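Side-chain contact in chitinase A (Cycas revoluta, PDB 4MNK), which probably hydrolyses chitin as a class V plant enzyme of glycoside hydrolase family 18, and is captured here with bound N-acetylglucosamine oligomers: residues E174-V177 with Q178-A181. Sequence-based numbering, arbitrary orientation.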
ATOM      1  N   GLU A 174       8.598  15.490   8.201  1.00 10.81           N
ATOM      2  CA  GLU A 174       7.792  14.460   8.844  1.00 10.44           C
ATOM      3  C   GLU A 174       6.328  14.670   8.503  1.00  9.98           C
ATOM      4  O   GLU A 174       5.924  15.776   8.147  1.00  9.98           O
ATOM      5  CB  GLU A 174       8.002  14.467  10.363  1.00 10.80           C
ATOM      6  CG  GLU A 174       7.557  15.736  11.075  1.00 12.09           C
ATOM      7  CD  GLU A 174       8.034  15.777  12.510  1.00 13.83           C
ATOM      8  OE1 GLU A 174       9.240  16.020  12.727  1.00 15.70           O
ATOM      9  OE2 GLU A 174       7.202  15.565  13.416  1.00 15.01           O
ATOM     10  N   TYR A 175       5.533  13.611   8.610  1.00  9.18           N
ATOM     11  CA  TYR A 175       4.104  13.715   8.347  1.00  8.90           C
ATOM     12  C   TYR A 175       3.414  14.506   9.454  1.00  8.88           C
ATOM     13  O   TYR A 175       3.580  14.191  10.637  1.00  8.94           O
ATOM     14  CB  TYR A 175       3.472  12.331   8.214  1.00  8.57           C
ATOM     15  CG  TYR A 175       3.908  11.566   6.988  1.00  7.99           C
ATOM     16  CD1 TYR A 175       4.897  10.589   7.073  1.00  7.87           C
ATOM     17  CD2 TYR A 175       3.328  11.813   5.743  1.00  7.77           C
ATOM     18  CE1 TYR A 175       5.307   9.876   5.948  1.00  7.37           C
ATOM     19  CE2 TYR A 175       3.728  11.108   4.608  1.00  7.28           C
ATOM     20  CZ  TYR A 175       4.717  10.136   4.719  1.00  7.20           C
ATOM     21  OH  TYR A 175       5.119   9.422   3.609  1.00  7.17           O
ATOM     22  N   PRO A 176       2.648  15.545   9.075  1.00  8.78           N
ATOM     23  CA  PRO A 176       1.925  16.328  10.078  1.00  8.73           C
ATOM     24  C   PRO A 176       0.657  15.586  10.506  1.00  8.69           C
ATOM     25  O   PRO A 176      -0.360  15.639   9.811  1.00  8.73           O
ATOM     26  CB  PRO A 176       1.604  17.632   9.339  1.00  8.85           C
ATOM     27  CG  PRO A 176       1.557  17.254   7.888  1.00  8.92           C
ATOM     28  CD  PRO A 176       2.486  16.084   7.710  1.00  8.80           C
ATOM     29  N   VAL A 177       0.727  14.891  11.640  1.00  8.79           N
ATOM     30  CA  VAL A 177      -0.318  13.922  11.993  1.00  9.09           C
ATOM     31  C   VAL A 177      -1.675  14.535  12.334  1.00  8.81           C
ATOM     32  O   VAL A 177      -2.706  13.954  12.010  1.00  8.64           O
ATOM     33  CB  VAL A 177       0.125  12.908  13.091  1.00  9.37           C
ATOM     34  CG1 VAL A 177       1.347  12.128  12.631  1.00  9.66           C
ATOM     35  CG2 VAL A 177       0.386  13.597  14.425  1.00  9.89           C
ATOM     36  N   GLN A 178      -1.673  15.701  12.980  1.00  8.61           N
ATOM     37  CA  GLN A 178      -2.922  16.382  13.317  1.00  8.44           C
ATOM     38  C   GLN A 178      -3.625  16.863  12.044  1.00  8.19           C
ATOM     39  O   GLN A 178      -4.837  16.692  11.889  1.00  8.28           O
ATOM     40  CB  GLN A 178      -2.661  17.546  14.274  1.00  8.30           C
ATOM     41  CG  GLN A 178      -3.918  18.208  14.808  1.00  8.73           C
ATOM     42  CD  GLN A 178      -3.623  19.535  15.464  1.00  8.78           C
ATOM     43  OE1 GLN A 178      -3.196  20.486  14.808  1.00  8.93           O
ATOM     44  NE2 GLN A 178      -3.841  19.605  16.770  1.00  9.65           N
ATOM     45  N   PHE A 179      -2.845  17.456  11.141  1.00  8.23           N
ATOM     46  CA  PHE A 179      -3.309  17.851   9.811  1.00  8.22           C
ATOM     47  C   PHE A 179      -3.954  16.668   9.082  1.00  8.29           C
ATOM     48  O   PHE A 179      -5.077  16.769   8.578  1.00  8.41           O
ATOM     49  CB  PHE A 179      -2.125  18.398   9.001  1.00  8.29           C
ATOM     50  CG  PHE A 179      -2.441  18.680   7.556  1.00  8.22           C
ATOM     51  CD1 PHE A 179      -2.795  19.962   7.153  1.00  8.11           C
ATOM     52  CD2 PHE A 179      -2.366  17.672   6.595  1.00  8.46           C
ATOM     53  CE1 PHE A 179      -3.087  20.231   5.819  1.00  8.10           C
ATOM     54  CE2 PHE A 179      -2.657  17.936   5.261  1.00  8.47           C
ATOM     55  CZ  PHE A 179      -3.017  19.217   4.873  1.00  8.19           C
ATOM     56  N   ILE A 180      -3.232  15.551   9.043  1.00  8.38           N
ATOM     57  CA  ILE A 180      -3.689  14.342   8.366  1.00  8.67           C
ATOM     58  C   ILE A 180      -4.974  13.790   8.995  1.00  8.80           C
ATOM     59  O   ILE A 180      -5.922  13.448   8.282  1.00  8.81           O
ATOM     60  CB  ILE A 180      -2.580  13.262   8.346  1.00  8.69           C
ATOM     61  CG1 ILE A 180      -1.462  13.661   7.378  1.00  8.97           C
ATOM     62  CG2 ILE A 180      -3.154  11.902   7.973  1.00  9.26           C
ATOM     63  CD1 ILE A 180      -0.201  12.816   7.492  1.00  9.68           C
ATOM     64  N   ALA A 181      -5.011  13.716  10.325  1.00  8.95           N
ATOM     65  CA  ALA A 181      -6.188  13.203  11.028  1.00  9.32           C
ATOM     66  C   ALA A 181      -7.446  14.038  10.766  1.00  9.55           C
ATOM     67  O   ALA A 181      -8.555  13.504  10.715  1.00 10.14           O
ATOM     68  CB  ALA A 181      -5.918  13.098  12.520  1.00  9.41           C
TER
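Ile180, in the first turn of helix 177-183, packs back on Pro176 and Tyr175 of the preceding loop. Ile180 CB lies 3.6 Å from Pro176 O, and Ile180 CG1 comes closer to that oxygen, at 3.3 Å. CG1 stands beside the backbone N (chi1 -72°), which sends the chain back toward the loop, and the extended next torsion carries Ile180 CD1 to 3.8 Å from Tyr175 CB. Ile180 CD1 approaches the base of the tyrosine ring obliquely and also lies 4.2 Å from Pro176 CD. The carbonyl that the isoleucine passes opens the helix: Pro176 is at the N-cap position, and Pro176 O accepts the N-H of Ile180 (Ile180 N to Pro176 O 3.0 Å). Val177 O takes up Ala181 N in the next bond. Pro176 and Phe179 run side by side, Pro176 CB 3.8 Å from Phe179 CB, and Pro176 CG comes obliquely to Phe179 CD2. In the TIM-barrel fold of this family, helix 177-183 precedes barrel strand 186-190. Phe179 and Pro176 pack on helix 125-149, Ile180 and Tyr175 meet Glu158 of strand 155-161, and the Tyr175 hydroxyl is hydrogen-bonded to N of Tyr161, a residue lining a bound glycan at that strand's end.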